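PDB 4EZI: uncharacterized protein from Legionella pneumophila subsp. pneumophila str. Philadelphia 1, which is of unknown function but has the alpha/beta-hydrolase fold and may act as a lipase-like hydrolase on ester substrates. Local coordinates for residues 207-210 with 211-215. Sequence-based numbering, arbitrary orientation.
Sequences MHFV and MLEPG
The ring of F209 and the carboxylate of E213 meet obliquely. Their planes are 65° apart, and the two side chains cross at about a right angle. F209 CD1 lies 3.7 Å from E213 OE2. F209 has CG anti to its own N (chi1 -165°), which sends the ring outward from the helix, and the E213 side chain runs back to it. E213 continues as an extended chain beyond CG, and its OE1 makes a salt bridge with R319. R319 also packs against the F209 ring, as does P322.

The backbone is the last turn of helix 203-212 in this alpha/beta-hydrolase chain. M211 N donates to M207 O at 2.9 Å. L212 N bonds H208 O in the same i to i+4 pattern. The final bond, E213 N to F209 O, is more bent, at 136°, and its donor sits above the carbonyl plane. E213 then departs from helical geometry. The next bond of the pattern would join P214 to V210 O, but proline has no N-H to give. V210 O meets P214 CB at 3.5 Å instead, and is buried with no polar partner in the model. A proline thus closes off the helix.

M207, V210 and M211 pack on L222 of helix 218-233. H208 NE2 is hydrogen-bonded to O of I285, at the end of helix 278-285, and L212 packs on the same residue. The turn is thus fastened to two neighbouring helices. At the C-terminal end of the helix, the R319 salt bridge probably offsets the charge of E213 beside the F209 ring.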
HETATM    1  N   MSE A 207       3.100   6.090  16.338  1.00  8.49           N
HETATM    2  CA  MSE A 207       3.689   5.316  17.429  1.00  9.41           C
HETATM    3  C   MSE A 207       2.825   5.392  18.672  1.00  9.52           C
HETATM    4  O   MSE A 207       2.638   4.400  19.375  1.00 10.46           O
HETATM    5  CB  MSE A 207       5.113   5.727  17.747  1.00 10.30           C
HETATM    6  CG  MSE A 207       6.098   5.234  16.723  1.00 11.11           C
HETATM    7 SE   MSE A 207       6.181   3.304  16.552  0.75 11.48          SE
HETATM    8  CE  MSE A 207       5.208   3.151  14.883  1.00 14.87           C
ATOM      9  N   HIS A 208       2.375   6.584  19.033  1.00  9.51           N
ATOM     10  CA  HIS A 208       1.539   6.697  20.231  1.00 10.72           C
ATOM     11  C   HIS A 208       0.296   5.835  20.098  1.00  9.26           C
ATOM     12  O   HIS A 208      -0.090   5.144  21.042  1.00 10.77           O
ATOM     13  CB  HIS A 208       1.263   8.152  20.541  0.50 11.83           C
ATOM     14  CG  HIS A 208       2.436   8.861  21.145  0.50 14.97           C
ATOM     15  ND1 HIS A 208       2.343  10.143  21.626  0.50 17.57           N
ATOM     16  CD2 HIS A 208       3.711   8.462  21.379  0.50 16.98           C
ATOM     17  CE1 HIS A 208       3.518  10.520  22.105  0.50 16.05           C
ATOM     18  NE2 HIS A 208       4.361   9.514  21.975  0.50 14.84           N
ATOM     19  N   PHE A 209      -0.370   5.894  18.942  1.00  8.91           N
ATOM     20  CA  PHE A 209      -1.625   5.215  18.753  1.00  8.36           C
ATOM     21  C   PHE A 209      -1.431   3.692  18.802  1.00  8.21           C
ATOM     22  O   PHE A 209      -2.197   2.986  19.441  1.00 10.06           O
ATOM     23  CB  PHE A 209      -2.218   5.691  17.437  1.00  9.36           C
ATOM     24  CG  PHE A 209      -3.656   5.355  17.247  1.00  8.39           C
ATOM     25  CD1 PHE A 209      -4.616   6.045  17.961  1.00  9.61           C
ATOM     26  CD2 PHE A 209      -4.055   4.383  16.364  1.00 10.26           C
ATOM     27  CE1 PHE A 209      -5.943   5.818  17.766  1.00 10.30           C
ATOM     28  CE2 PHE A 209      -5.377   4.147  16.147  1.00 10.66           C
ATOM     29  CZ  PHE A 209      -6.337   4.872  16.852  1.00 11.12           C
ATOM     30  N   VAL A 210      -0.416   3.194  18.108  1.00  7.80           N
ATOM     31  CA  VAL A 210      -0.246   1.758  17.974  1.00  7.51           C
ATOM     32  C   VAL A 210       0.324   1.166  19.264  1.00  7.67           C
ATOM     33  O   VAL A 210      -0.065   0.084  19.681  1.00  8.58           O
ATOM     34  CB  VAL A 210       0.570   1.422  16.700  1.00  8.05           C
ATOM     35  CG1 VAL A 210       0.718  -0.058  16.524  1.00 10.30           C
ATOM     36  CG2 VAL A 210      -0.104   2.023  15.457  1.00  9.31           C
HETATM   37  N   MSE A 211       1.244   1.878  19.922  1.00  7.68           N
HETATM   38  CA  MSE A 211       1.836   1.358  21.153  0.50  7.83           C
HETATM   39  C   MSE A 211       0.914   1.482  22.352  1.00  8.04           C
HETATM   40  O   MSE A 211       0.886   0.586  23.181  1.00  9.27           O
HETATM   41  CB  MSE A 211       3.130   2.083  21.463  0.50  8.58           C
HETATM   42  CG  MSE A 211       4.249   1.767  20.508  0.50 10.07           C
HETATM   43 SE   MSE A 211       5.986   2.155  21.250  0.38 16.28          SE
HETATM   44  CE  MSE A 211       7.019   0.852  20.264  0.50 11.12           C
ATOM     45  N   LEU A 212       0.204   2.618  22.462  1.00  8.45           N
ATOM     46  CA  LEU A 212      -0.572   2.929  23.685  1.00  8.76           C
ATOM     47  C   LEU A 212      -2.076   2.868  23.542  1.00  8.74           C
ATOM     48  O   LEU A 212      -2.764   2.797  24.559  1.00  9.91           O
ATOM     49  CB  LEU A 212      -0.195   4.310  24.219  1.00 10.06           C
ATOM     50  CG  LEU A 212       1.238   4.465  24.697  1.00 12.30           C
ATOM     51  CD1 LEU A 212       1.540   5.920  25.005  1.00 14.54           C
ATOM     52  CD2 LEU A 212       1.522   3.594  25.936  1.00 14.93           C
ATOM     53  N   GLU A 213      -2.593   2.836  22.318  1.00  9.01           N
ATOM     54  CA  GLU A 213      -4.011   2.554  22.085  1.00  8.74           C
ATOM     55  C   GLU A 213      -4.118   1.347  21.129  1.00  8.38           C
ATOM     56  O   GLU A 213      -4.749   1.423  20.077  1.00  9.49           O
ATOM     57  CB  GLU A 213      -4.703   3.760  21.500  1.00  9.39           C
ATOM     58  CG  GLU A 213      -4.544   4.988  22.365  1.00 11.68           C
ATOM     59  CD  GLU A 213      -5.364   6.143  21.857  1.00 13.46           C
ATOM     60  OE1 GLU A 213      -6.606   6.014  21.780  1.00 14.54           O
ATOM     61  OE2 GLU A 213      -4.761   7.159  21.503  1.00 19.83           O
ATOM     62  N   PRO A 214      -3.499   0.222  21.493  1.00  8.74           N
ATOM     63  CA  PRO A 214      -3.380  -0.851  20.522  1.00  8.14           C
ATOM     64  C   PRO A 214      -4.695  -1.473  20.107  1.00  8.90           C
ATOM     65  O   PRO A 214      -5.440  -2.007  20.935  1.00 10.36           O
ATOM     66  CB  PRO A 214      -2.528  -1.883  21.260  1.00  8.72           C
ATOM     67  CG  PRO A 214      -2.799  -1.599  22.691  1.00  9.15           C
ATOM     68  CD  PRO A 214      -2.806  -0.121  22.742  1.00  9.34           C
ATOM     69  N   GLY A 215      -4.939  -1.473  18.807  1.00  8.39           N
ATOM     70  CA  GLY A 215      -6.053  -2.230  18.238  1.00  8.77           C
ATOM     71  C   GLY A 215      -5.661  -3.700  18.098  1.00  8.08           C
ATOM     72  O   GLY A 215      -4.609  -4.153  18.590  1.00  8.53           O
TER